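Local structure of lysyl oxidase (Pichia pastoris, 1W7C) at residues T18-S23 with L61-T66; S320-T325 with I331-S336; D298-S303 with F309-S314; N82-V87 with S117-N122. The protein oxidises primary amines to aldehydes as a copper- and topaquinone-dependent amine oxidase, probably including the lysine side chains of proteins. All blocks are in the same frame, centred on the assembly; numbering follows the deposited sequence.

Contacts 1, 2 and 3 form one cluster, their centres about 10 to 12 Å apart. Contacts 3 and 2 share a run of neighbouring antiparallel strands: Tyr322 N binds Tyr310 O at 2.9 Å, joining strand 307-314 to strand 318-326. The loop of contact 1 lies against both, with Trp21 O 2.7 Å from Ser312 OG and Trp21 NE1 3.1 Å from Tyr333 OH. Tyr333 brings contact 2 close to a calcium site, its side chain about 6 Å from the ion. Contact 4, about 15 Å from contact 1 between centres, joins a strand of a separate antiparallel sheet to a loop; Leu61 N pairs with Asn82 O, and the sugar on Asn64 of contact 1 lies against Phe118 of contact 4.

Contact 1: residues T18-S23 with L61-T66; sequences TNIWTS and LKPNKT. With NAG (2-acetamido-2-deoxy-beta-D-glucopyranose), chain B.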
# COMPACT_ATOMS: atom_id res chain seq x y z
N THR A 18 -26.62 1.86 -24.15
CA THR A 18 -27.32 2.63 -23.13
C THR A 18 -26.88 2.18 -21.73
O THR A 18 -26.71 0.96 -21.49
CB THR A 18 -28.84 2.38 -23.26
OG1 THR A 18 -29.30 2.92 -24.51
CG2 THR A 18 -29.64 3.12 -22.21
N ASN A 19 -26.79 3.12 -20.81
CA ASN A 19 -26.53 2.78 -19.44
C ASN A 19 -27.81 2.25 -18.76
O ASN A 19 -28.61 3.02 -18.18
CB ASN A 19 -25.97 3.99 -18.74
CG ASN A 19 -25.51 3.67 -17.30
OD1 ASN A 19 -25.96 2.71 -16.65
ND2 ASN A 19 -24.62 4.49 -16.80
N ILE A 20 -27.97 0.94 -18.83
CA ILE A 20 -29.15 0.26 -18.32
C ILE A 20 -29.14 0.13 -16.80
O ILE A 20 -30.08 -0.41 -16.22
CB ILE A 20 -29.28 -1.14 -18.99
CG1 ILE A 20 -27.99 -1.97 -18.84
CG2 ILE A 20 -29.63 -0.95 -20.47
CD1 ILE A 20 -28.14 -3.42 -19.20
N TRP A 21 -28.08 0.63 -16.17
CA TRP A 21 -27.94 0.60 -14.72
C TRP A 21 -28.19 1.96 -14.09
O TRP A 21 -28.10 2.07 -12.87
CB TRP A 21 -26.55 0.07 -14.31
CG TRP A 21 -26.16 -1.18 -15.01
CD1 TRP A 21 -26.48 -2.45 -14.64
CD2 TRP A 21 -25.42 -1.30 -16.23
NE1 TRP A 21 -25.96 -3.36 -15.53
CE2 TRP A 21 -25.33 -2.67 -16.53
CE3 TRP A 21 -24.84 -0.38 -17.11
CZ2 TRP A 21 -24.62 -3.14 -17.62
CZ3 TRP A 21 -24.16 -0.85 -18.20
CH2 TRP A 21 -24.07 -2.22 -18.47
N THR A 22 -28.48 2.97 -14.90
CA THR A 22 -28.48 4.32 -14.39
C THR A 22 -29.67 4.59 -13.46
O THR A 22 -30.73 3.94 -13.58
CB THR A 22 -28.44 5.30 -15.59
OG1 THR A 22 -27.98 6.58 -15.15
CG2 THR A 22 -29.84 5.52 -16.19
N SER A 23 -29.49 5.57 -12.58
CA SER A 23 -30.55 5.93 -11.64
C SER A 23 -31.77 6.42 -12.39
O SER A 23 -31.70 6.82 -13.56
CB SER A 23 -30.07 7.02 -10.67
OG SER A 23 -29.87 8.27 -11.33
N LEU A 61 -34.41 -0.65 -10.20
CA LEU A 61 -34.18 -2.06 -9.97
C LEU A 61 -33.33 -2.53 -11.15
O LEU A 61 -33.84 -2.62 -12.28
CB LEU A 61 -35.50 -2.82 -9.90
CG LEU A 61 -35.38 -4.32 -9.68
CD1 LEU A 61 -34.77 -4.64 -8.33
CD2 LEU A 61 -36.76 -4.96 -9.79
N LYS A 62 -32.05 -2.77 -10.91
CA LYS A 62 -31.11 -2.99 -12.02
C LYS A 62 -31.44 -4.29 -12.77
O LYS A 62 -32.00 -5.23 -12.21
CB LYS A 62 -29.68 -3.03 -11.51
CG LYS A 62 -29.17 -1.64 -11.08
CD LYS A 62 -27.76 -1.71 -10.63
CE LYS A 62 -27.28 -0.38 -10.12
NZ LYS A 62 -27.89 -0.04 -8.79
N PRO A 63 -31.12 -4.34 -14.05
CA PRO A 63 -31.38 -5.56 -14.82
C PRO A 63 -30.65 -6.79 -14.29
O PRO A 63 -29.64 -6.68 -13.64
CB PRO A 63 -30.89 -5.18 -16.22
CG PRO A 63 -31.05 -3.70 -16.31
CD PRO A 63 -30.59 -3.26 -14.90
N ASN A 64 -31.22 -7.94 -14.60
CA ASN A 64 -30.56 -9.18 -14.33
C ASN A 64 -29.41 -9.39 -15.32
O ASN A 64 -29.39 -8.80 -16.39
CB ASN A 64 -31.55 -10.31 -14.40
CG ASN A 64 -32.46 -10.39 -13.20
OD1 ASN A 64 -32.16 -9.86 -12.12
ND2 ASN A 64 -33.60 -11.05 -13.40
N LYS A 65 -28.44 -10.21 -14.96
CA LYS A 65 -27.20 -10.28 -15.68
C LYS A 65 -27.33 -10.90 -17.06
O LYS A 65 -26.78 -10.36 -18.01
CB LYS A 65 -26.12 -10.99 -14.86
CG LYS A 65 -24.77 -11.07 -15.58
CD LYS A 65 -23.68 -11.60 -14.66
CE LYS A 65 -22.37 -11.64 -15.39
NZ LYS A 65 -21.29 -12.12 -14.48
N THR A 66 -28.04 -12.03 -17.19
CA THR A 66 -28.14 -12.63 -18.51
C THR A 66 -28.81 -11.69 -19.51
O THR A 66 -28.31 -11.51 -20.61
CB THR A 66 -28.83 -13.96 -18.43
OG1 THR A 66 -28.06 -14.81 -17.58
CG2 THR A 66 -28.86 -14.68 -19.78
C1 NAG B . -34.41 -11.29 -12.23
C2 NAG B . -35.86 -11.22 -12.74
C3 NAG B . -36.92 -11.64 -11.70
C4 NAG B . -36.48 -12.92 -10.99
C5 NAG B . -35.02 -12.78 -10.57
C6 NAG B . -34.48 -13.97 -9.83
C7 NAG B . -36.49 -9.59 -14.45
C8 NAG B . -36.70 -8.15 -14.82
N2 NAG B . -36.13 -9.85 -13.20
O3 NAG B . -38.17 -11.81 -12.34
O4 NAG B . -37.20 -13.14 -9.78
O5 NAG B . -34.17 -12.56 -11.68
O6 NAG B . -34.44 -15.03 -10.75
O7 NAG B . -36.67 -10.47 -15.30
O HOH W 1 -27.07 -5.63 -13.51
O HOH W 2 -29.05 2.18 -10.40
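Pro63 lays its ring against Ile20, CD 3.2 Å from Ile20 O and CG 4.1 Å from Ile20 CB. The same proline CD meets Trp21 CD1 at 4.2 Å, where the two side chains cross at about a right angle. Lys62 passes alongside, its CD at the indole edge near the ring plane and its CE 3.8 Å from Trp21 O. Two waters complete the seam: one donates to Pro63 O (2.8 Å) and accepts a weak bond from Trp21 NE1, whose stronger partner is the Tyr333 hydroxyl; the other donates to Trp21 O and takes a weak bond from Lys62 NZ.

Behind this shell, Ile20 covers the indole itself. With CG1 set between its backbone N and carbonyl carbon (chi1 54°), that methylene sits 3.5 Å above the centre of the Trp21 ring. Asn19 fixes the backbone: its OD1 accepts from Trp21 N at 3.0 Å, in the carbonyl plane, while ND2 binds the carbonyls of Glu299 and Thr311. On the other segment, Asn64 carries an N-linked sugar, and Lys65 NZ makes salt bridges to the calcium-site aspartates Asp497, Asp499 and Asp643. The contact thus sets an Asx turn within a type I beta turn, in the loop leading to helix 26-39, against the junction between strand 53-61 and helix 65-73.

Contact 2: residues S320-T325 with I331-S336; sequences SFYDIT and IVYELS
Segments 320-325 and 331-336 pair as the two arms of an antiparallel beta hairpin, buried in the enzyme domain and interrupted by a classic beta bulge. Phe321 and Leu335 form a hydrogen-bonded pair, Leu335 N reaching Phe321 O at 2.9 Å, and Asp323 N binds Tyr333 O beyond it. At the bulge Ile331 and Val332 both face Ile324: Ile324 O takes Ile331 N at 2.9 Å and, weakly, Val332 N at 3.3 Å. Ile324 CD1 packs on Val332 CB and Leu335 CB, on the same face as Phe321.

On the other face Tyr322 and Glu334 lie side by side. Glu334 holds CG anti to its backbone N (chi1 177°) and runs extended, which brings CG to 3.5 Å from Tyr322 CE2 and leaves ring and carboxylate planes 31° apart. Its OE2 forms a salt bridge with Lys495, while OE1 accepts from a water that also binds Tyr322 OH. At the far end of the glutamate, Ser336 OG donates to Glu334 OE1 at 2.8 Å from above the carboxylate plane. With an alanine here, Lys495 would probably be left without its carboxylate, Ser336 OG without its acceptor, and the flank of Tyr322 less covered.

The backbones of Ile331 and Tyr333 bond onward to the calcium-site residues Asp499 and Asp497. Tyr322 also turns an edge toward the face of Tyr333, centroids 5.9 Å apart and planes at 75°.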
# COMPACT_ATOMS: atom_id res chain seq x y z
N SER A 320 -21.18 2.72 -8.38
CA SER A 320 -20.90 1.36 -8.83
C SER A 320 -20.40 1.48 -10.28
O SER A 320 -20.65 2.47 -10.98
CB SER A 320 -22.18 0.53 -8.90
OG SER A 320 -22.69 0.25 -7.63
N PHE A 321 -19.73 0.42 -10.73
CA PHE A 321 -19.18 0.34 -12.07
C PHE A 321 -19.74 -0.90 -12.77
O PHE A 321 -19.76 -1.98 -12.18
CB PHE A 321 -17.66 0.22 -12.02
CG PHE A 321 -16.99 1.40 -11.38
CD1 PHE A 321 -16.81 1.42 -10.00
CD2 PHE A 321 -16.54 2.46 -12.12
CE1 PHE A 321 -16.24 2.51 -9.40
CE2 PHE A 321 -15.95 3.56 -11.53
CZ PHE A 321 -15.78 3.58 -10.18
N TYR A 322 -20.08 -0.74 -14.05
CA TYR A 322 -20.60 -1.84 -14.84
C TYR A 322 -19.86 -1.92 -16.17
O TYR A 322 -19.45 -0.90 -16.76
CB TYR A 322 -22.12 -1.71 -15.06
CG TYR A 322 -22.91 -1.98 -13.83
CD1 TYR A 322 -23.27 -0.96 -12.96
CD2 TYR A 322 -23.30 -3.26 -13.52
CE1 TYR A 322 -23.97 -1.26 -11.76
CE2 TYR A 322 -24.00 -3.55 -12.38
CZ TYR A 322 -24.35 -2.54 -11.51
OH TYR A 322 -25.07 -2.88 -10.39
N ASP A 323 -19.75 -3.16 -16.66
CA ASP A 323 -19.15 -3.39 -17.99
C ASP A 323 -17.76 -2.80 -18.13
O ASP A 323 -17.47 -2.05 -19.05
CB ASP A 323 -20.09 -2.88 -19.11
CG ASP A 323 -19.80 -3.49 -20.44
OD1 ASP A 323 -20.03 -2.80 -21.47
OD2 ASP A 323 -19.34 -4.66 -20.52
N ILE A 324 -16.90 -3.12 -17.18
CA ILE A 324 -15.53 -2.64 -17.21
C ILE A 324 -14.76 -3.44 -18.25
O ILE A 324 -14.62 -4.65 -18.12
CB ILE A 324 -14.80 -2.76 -15.85
CG1 ILE A 324 -15.58 -2.04 -14.76
CG2 ILE A 324 -13.39 -2.17 -16.00
CD1 ILE A 324 -14.97 -2.13 -13.39
N THR A 325 -14.33 -2.74 -19.29
CA THR A 325 -13.59 -3.34 -20.38
C THR A 325 -12.18 -2.80 -20.49
O THR A 325 -11.93 -1.64 -20.16
CB THR A 325 -14.31 -3.10 -21.73
OG1 THR A 325 -14.26 -1.71 -22.08
CG2 THR A 325 -15.76 -3.59 -21.64
N ILE A 331 -13.65 -7.36 -18.50
CA ILE A 331 -13.03 -8.08 -17.38
C ILE A 331 -13.90 -8.14 -16.13
O ILE A 331 -13.77 -9.08 -15.37
CB ILE A 331 -11.63 -7.54 -17.05
CG1 ILE A 331 -11.64 -6.08 -16.62
CG2 ILE A 331 -10.66 -7.79 -18.21
CD1 ILE A 331 -10.42 -5.67 -15.87
N VAL A 332 -14.77 -7.15 -15.94
CA VAL A 332 -15.62 -7.12 -14.73
C VAL A 332 -17.03 -6.66 -15.16
O VAL A 332 -17.19 -5.57 -15.70
CB VAL A 332 -15.07 -6.14 -13.65
CG1 VAL A 332 -16.07 -6.00 -12.49
CG2 VAL A 332 -13.71 -6.54 -13.17
N TYR A 333 -18.02 -7.50 -14.89
CA TYR A 333 -19.40 -7.15 -15.17
C TYR A 333 -19.91 -6.06 -14.23
O TYR A 333 -20.50 -5.07 -14.66
CB TYR A 333 -20.32 -8.38 -15.16
CG TYR A 333 -21.79 -7.93 -15.30
CD1 TYR A 333 -22.27 -7.47 -16.50
CD2 TYR A 333 -22.65 -7.94 -14.20
CE1 TYR A 333 -23.56 -6.98 -16.61
CE2 TYR A 333 -23.94 -7.47 -14.29
CZ TYR A 333 -24.39 -6.98 -15.51
OH TYR A 333 -25.65 -6.47 -15.62
N GLU A 334 -19.65 -6.26 -12.93
CA GLU A 334 -20.09 -5.36 -11.87
C GLU A 334 -19.01 -5.26 -10.82
O GLU A 334 -18.51 -6.29 -10.38
CB GLU A 334 -21.36 -5.93 -11.20
CG GLU A 334 -21.86 -5.09 -10.03
CD GLU A 334 -23.11 -5.60 -9.34
OE1 GLU A 334 -23.50 -4.94 -8.35
OE2 GLU A 334 -23.69 -6.64 -9.76
N LEU A 335 -18.70 -4.02 -10.45
CA LEU A 335 -17.83 -3.75 -9.30
C LEU A 335 -18.63 -2.80 -8.42
O LEU A 335 -18.90 -1.68 -8.83
CB LEU A 335 -16.50 -3.12 -9.76
CG LEU A 335 -15.58 -2.61 -8.63
CD1 LEU A 335 -15.18 -3.74 -7.70
CD2 LEU A 335 -14.36 -1.97 -9.22
N SER A 336 -18.96 -3.20 -7.22
CA SER A 336 -19.83 -2.35 -6.41
C SER A 336 -19.55 -2.55 -4.92
O SER A 336 -19.66 -3.64 -4.37
CB SER A 336 -21.31 -2.64 -6.70
OG SER A 336 -21.58 -4.02 -6.55
O HOH W 3 -24.50 -1.81 -7.77
O HOH W 4 -26.17 -3.74 -8.27

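Contact 3: residues D298-S303 with F309-S314; sequences DEEYFS and FYTSWS. Unlike the reference sequence in segment 298-303: Asp298 (reference Glu).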
# COMPACT_ATOMS: atom_id res chain seq x y z
N ASP A 298 -24.50 11.90 -21.13
CA ASP A 298 -25.85 11.36 -20.92
C ASP A 298 -25.82 9.93 -20.38
O ASP A 298 -26.68 9.54 -19.59
CB ASP A 298 -26.66 11.38 -22.22
CG ASP A 298 -27.19 12.73 -22.58
OD1 ASP A 298 -26.90 13.75 -21.90
OD2 ASP A 298 -27.94 12.86 -23.56
N GLU A 299 -24.82 9.15 -20.79
CA GLU A 299 -24.77 7.75 -20.42
C GLU A 299 -23.80 7.43 -19.28
O GLU A 299 -23.75 6.31 -18.81
CB GLU A 299 -24.43 6.87 -21.63
CG GLU A 299 -25.38 7.00 -22.81
CD GLU A 299 -26.82 6.63 -22.48
OE1 GLU A 299 -27.11 5.90 -21.52
OE2 GLU A 299 -27.71 7.09 -23.20
N GLU A 300 -23.07 8.43 -18.81
CA GLU A 300 -22.05 8.24 -17.79
C GLU A 300 -21.17 7.00 -18.14
O GLU A 300 -20.92 6.11 -17.35
CB GLU A 300 -22.66 8.13 -16.36
CG GLU A 300 -23.00 9.57 -15.92
CD GLU A 300 -23.69 9.58 -14.59
OE1 GLU A 300 -23.04 9.84 -13.55
OE2 GLU A 300 -24.91 9.25 -14.59
N TYR A 301 -20.69 7.06 -19.39
CA TYR A 301 -19.73 6.10 -19.92
C TYR A 301 -18.40 6.83 -20.08
O TYR A 301 -18.37 7.98 -20.55
CB TYR A 301 -20.20 5.55 -21.27
CG TYR A 301 -19.18 4.67 -21.93
CD1 TYR A 301 -19.08 3.32 -21.59
CD2 TYR A 301 -18.32 5.16 -22.89
CE1 TYR A 301 -18.14 2.50 -22.18
CE2 TYR A 301 -17.36 4.34 -23.48
CZ TYR A 301 -17.29 3.01 -23.15
OH TYR A 301 -16.33 2.18 -23.71
N PHE A 302 -17.32 6.19 -19.64
CA PHE A 302 -15.99 6.79 -19.58
C PHE A 302 -15.00 5.93 -20.35
O PHE A 302 -15.11 4.71 -20.33
CB PHE A 302 -15.55 6.87 -18.11
CG PHE A 302 -16.36 7.84 -17.33
CD1 PHE A 302 -17.55 7.44 -16.74
CD2 PHE A 302 -16.00 9.17 -17.25
CE1 PHE A 302 -18.35 8.38 -16.11
CE2 PHE A 302 -16.81 10.09 -16.62
CZ PHE A 302 -17.96 9.71 -16.06
N SER A 303 -14.09 6.58 -21.08
CA SER A 303 -12.99 5.92 -21.78
C SER A 303 -11.66 6.59 -21.44
O SER A 303 -11.55 7.82 -21.38
CB SER A 303 -13.21 5.92 -23.34
OG SER A 303 -13.00 7.18 -23.89
N PHE A 309 -16.03 1.93 -19.21
CA PHE A 309 -16.97 1.50 -18.16
C PHE A 309 -18.11 2.49 -18.04
O PHE A 309 -17.98 3.63 -18.45
CB PHE A 309 -16.29 1.29 -16.79
CG PHE A 309 -15.55 2.49 -16.27
CD1 PHE A 309 -14.19 2.61 -16.49
CD2 PHE A 309 -16.21 3.54 -15.62
CE1 PHE A 309 -13.49 3.74 -16.05
CE2 PHE A 309 -15.51 4.67 -15.17
CZ PHE A 309 -14.16 4.76 -15.39
N TYR A 310 -19.19 2.03 -17.43
CA TYR A 310 -20.31 2.86 -17.04
C TYR A 310 -20.33 3.01 -15.55
O TYR A 310 -19.98 2.08 -14.81
CB TYR A 310 -21.64 2.23 -17.47
CG TYR A 310 -21.78 1.96 -18.94
CD1 TYR A 310 -21.28 0.79 -19.49
CD2 TYR A 310 -22.50 2.80 -19.77
CE1 TYR A 310 -21.43 0.51 -20.85
CE2 TYR A 310 -22.65 2.52 -21.14
CZ TYR A 310 -22.12 1.37 -21.65
OH TYR A 310 -22.27 1.11 -23.00
N THR A 311 -20.79 4.16 -15.07
CA THR A 311 -21.03 4.34 -13.64
C THR A 311 -22.53 4.44 -13.35
O THR A 311 -23.35 4.75 -14.20
CB THR A 311 -20.37 5.63 -13.08
OG1 THR A 311 -21.02 6.75 -13.67
CG2 THR A 311 -18.87 5.70 -13.39
N SER A 312 -22.86 4.07 -12.13
CA SER A 312 -24.21 4.16 -11.60
C SER A 312 -24.12 4.63 -10.17
O SER A 312 -23.12 4.41 -9.51
CB SER A 312 -24.89 2.78 -11.68
OG SER A 312 -26.21 2.88 -11.18
N TRP A 313 -25.20 5.24 -9.69
CA TRP A 313 -25.24 5.81 -8.34
C TRP A 313 -26.48 5.37 -7.60
O TRP A 313 -27.60 5.45 -8.15
CB TRP A 313 -25.23 7.34 -8.45
CG TRP A 313 -25.02 8.00 -7.12
CD1 TRP A 313 -25.99 8.37 -6.22
CD2 TRP A 313 -23.77 8.39 -6.56
NE1 TRP A 313 -25.40 8.95 -5.12
CE2 TRP A 313 -24.04 8.97 -5.30
CE3 TRP A 313 -22.43 8.32 -7.00
CZ2 TRP A 313 -23.04 9.48 -4.50
CZ3 TRP A 313 -21.43 8.85 -6.19
CH2 TRP A 313 -21.74 9.41 -4.95
N SER A 314 -26.31 4.95 -6.35
CA SER A 314 -27.44 4.64 -5.47
C SER A 314 -27.34 5.37 -4.15
O SER A 314 -26.25 5.71 -3.69
CB SER A 314 -27.52 3.15 -5.20
OG SER A 314 -26.50 2.71 -4.31
O HOH W 5 -25.46 6.62 -14.17
O HOH W 6 -23.31 7.37 -11.77
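Phe302 N donates to Phe309 O at 2.9 Å and Phe309 N returns a bond to Phe302 O, the hydrogen-bonded pair of a beta hairpin between strands 301-304 and 307-314. One step on, Thr311 N binds Glu300 O at 3.0 Å. Glu300 has a positive phi (46°) and forms a G1 beta bulge with Tyr301, both facing Asp296. Two waters tie its carboxylate to Thr311: one donates to OE2 and to Thr311 O, the other bridges OE1 and Thr311 OG1. Tyr399 OH is hydrogen-bonded to both Glu300 OE1 and Thr311 OG1.

Packing follows on each side of the strands. The rings of Phe302 and Phe309 are near parallel but slid apart, and Phe302 CB instead rests over the Phe309 face, 4.0 Å from its centroid. Thr311 CG2 extends this patch to Phe302 CE1 at 3.9 Å. Farther out, Phe309 stacks on Phe446, and Ser303 packs on His276 of the second subunit. Across the sheet Tyr301 meets Tyr310 edge-to-face, planes at 58°. The Tyr301 side chain swings away from its own N (chi1 174°), which lets CD1 stand 3.5 Å above the centre of the Tyr310 ring.

Contact 4: residues N82-V87 with S117-N122; sequences NARTVV and SFYNTN. With NAG (2-acetamido-2-deoxy-beta-D-glucopyranose), chain B.
Arg84 and Tyr119 cross at about a right angle, guanidinium and ring planes 81° apart. The Tyr119 hydroxyl sits at the guanidinium edge, near its plane, with OH 3.3 Å from Arg84 NE and 3.4 Å from Arg84 CD. Val86 CG2 covers one guanidinium face, 3.4 Å above the plane, and Phe118 CZ lies at the edge of the Tyr119 ring. Phe118 is sandwiched: Tyr119 CD2 stands 3.9 Å over the centre of one face, and on the opposite face the sugar carbon C5 lies 3.6 Å above the plane, toward the rim. Its CG sits between the backbone N and carbonyl carbon (chi1 70°), which places the ring between Tyr119 and the sugar. Without that ring, as with an alanine here, the sugar would probably lose its aromatic support and a gap would open beside Tyr119.

Glu99 gathers the polar ends. Its OE1 takes a salt bridge from Arg84 NE and a hydrogen bond with Tyr119 OH, while OE2 accepts from Asn120 ND2; Arg84 NH1 pairs with Glu59. The buried arginine is thus flanked by two carboxylates, which are likely to offset its charge. Asn120 N bonds to Ser117 O at 2.9 Å. This closes a type I beta turn, joined to strand 82-89 through Glu99 of the adjacent strand 96-103 and bordered by the N-linked glycan of Asn64.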
# COMPACT_ATOMS: atom_id res chain seq x y z
N ASN A 82 -37.46 -0.93 -14.57
CA ASN A 82 -38.28 -1.14 -13.39
C ASN A 82 -37.73 -0.30 -12.24
O ASN A 82 -36.52 -0.04 -12.17
CB ASN A 82 -38.20 -2.60 -12.96
CG ASN A 82 -38.89 -3.54 -13.93
OD1 ASN A 82 -40.02 -3.30 -14.35
ND2 ASN A 82 -38.22 -4.63 -14.27
N ALA A 83 -38.63 0.05 -11.33
CA ALA A 83 -38.27 0.66 -10.05
C ALA A 83 -38.46 -0.32 -8.89
O ALA A 83 -39.43 -1.04 -8.84
CB ALA A 83 -39.11 1.90 -9.82
N ARG A 84 -37.53 -0.24 -7.95
CA ARG A 84 -37.71 -0.75 -6.59
C ARG A 84 -38.22 0.43 -5.76
O ARG A 84 -37.64 1.52 -5.81
CB ARG A 84 -36.37 -1.20 -6.02
CG ARG A 84 -36.38 -1.47 -4.51
CD ARG A 84 -35.03 -1.76 -3.95
NE ARG A 84 -35.04 -1.94 -2.52
CZ ARG A 84 -34.34 -1.22 -1.65
NH1 ARG A 84 -33.58 -0.19 -2.06
NH2 ARG A 84 -34.44 -1.53 -0.34
N THR A 85 -39.30 0.20 -5.03
CA THR A 85 -39.80 1.18 -4.06
C THR A 85 -39.93 0.53 -2.71
O THR A 85 -40.09 -0.67 -2.59
CB THR A 85 -41.17 1.74 -4.54
OG1 THR A 85 -42.18 0.71 -4.45
CG2 THR A 85 -41.12 2.14 -6.04
N VAL A 86 -39.75 1.33 -1.68
CA VAL A 86 -39.96 0.86 -0.32
C VAL A 86 -40.99 1.83 0.28
O VAL A 86 -40.78 3.06 0.29
CB VAL A 86 -38.66 0.83 0.51
CG1 VAL A 86 -38.94 0.28 1.90
CG2 VAL A 86 -37.56 0.03 -0.23
N VAL A 87 -42.08 1.24 0.80
CA VAL A 87 -43.23 1.98 1.30
C VAL A 87 -43.50 1.44 2.70
O VAL A 87 -43.55 0.23 2.93
CB VAL A 87 -44.46 1.77 0.39
CG1 VAL A 87 -45.69 2.51 0.93
CG2 VAL A 87 -44.15 2.18 -1.05
N SER A 117 -39.08 -9.30 -3.59
CA SER A 117 -38.30 -10.02 -2.61
C SER A 117 -37.23 -10.95 -3.16
O SER A 117 -36.55 -11.61 -2.37
CB SER A 117 -39.22 -10.85 -1.72
OG SER A 117 -39.85 -11.87 -2.47
N PHE A 118 -37.02 -10.98 -4.48
CA PHE A 118 -36.19 -12.05 -5.03
C PHE A 118 -34.74 -12.00 -4.51
O PHE A 118 -34.07 -13.03 -4.46
CB PHE A 118 -36.25 -12.11 -6.57
CG PHE A 118 -35.58 -10.96 -7.30
CD1 PHE A 118 -34.21 -10.99 -7.49
CD2 PHE A 118 -36.30 -9.91 -7.85
CE1 PHE A 118 -33.56 -9.98 -8.18
CE2 PHE A 118 -35.65 -8.88 -8.53
CZ PHE A 118 -34.28 -8.93 -8.71
N TYR A 119 -34.23 -10.81 -4.22
CA TYR A 119 -32.85 -10.62 -3.75
C TYR A 119 -32.73 -10.71 -2.22
O TYR A 119 -31.63 -10.58 -1.69
CB TYR A 119 -32.26 -9.28 -4.25
CG TYR A 119 -33.17 -8.11 -3.99
CD1 TYR A 119 -33.38 -7.63 -2.69
CD2 TYR A 119 -33.89 -7.55 -5.03
CE1 TYR A 119 -34.27 -6.59 -2.44
CE2 TYR A 119 -34.79 -6.56 -4.80
CZ TYR A 119 -34.99 -6.06 -3.50
OH TYR A 119 -35.88 -5.00 -3.30
N ASN A 120 -33.86 -10.90 -1.52
CA ASN A 120 -33.85 -11.11 -0.09
C ASN A 120 -33.78 -12.58 0.20
O ASN A 120 -34.68 -13.33 -0.18
CB ASN A 120 -35.09 -10.50 0.55
CG ASN A 120 -35.08 -8.99 0.51
OD1 ASN A 120 -34.01 -8.38 0.50
ND2 ASN A 120 -36.27 -8.36 0.48
N THR A 121 -32.71 -13.02 0.86
CA THR A 121 -32.54 -14.41 1.15
C THR A 121 -33.61 -14.95 2.08
O THR A 121 -33.90 -16.14 2.07
CB THR A 121 -31.17 -14.72 1.77
OG1 THR A 121 -31.02 -14.01 3.00
CG2 THR A 121 -30.01 -14.32 0.88
N ASN A 122 -34.25 -14.08 2.85
CA ASN A 122 -35.28 -14.52 3.78
C ASN A 122 -36.66 -14.68 3.14
O ASN A 122 -37.61 -15.07 3.79
CB ASN A 122 -35.32 -13.61 5.02
CG ASN A 122 -36.08 -12.30 4.80
OD1 ASN A 122 -36.46 -11.96 3.70
ND2 ASN A 122 -36.27 -11.56 5.88
C1 NAG B . -34.41 -11.29 -12.23
C2 NAG B . -35.86 -11.22 -12.74
C3 NAG B . -36.92 -11.64 -11.70
C4 NAG B . -36.48 -12.92 -10.99
C5 NAG B . -35.02 -12.78 -10.57
C6 NAG B . -34.48 -13.97 -9.83
C7 NAG B . -36.49 -9.59 -14.45
C8 NAG B . -36.70 -8.15 -14.82
N2 NAG B . -36.13 -9.85 -13.20
O3 NAG B . -38.17 -11.81 -12.34
O4 NAG B . -37.20 -13.14 -9.78
O5 NAG B . -34.17 -12.56 -11.68
O6 NAG B . -34.44 -15.03 -10.75
O7 NAG B . -36.67 -10.47 -15.30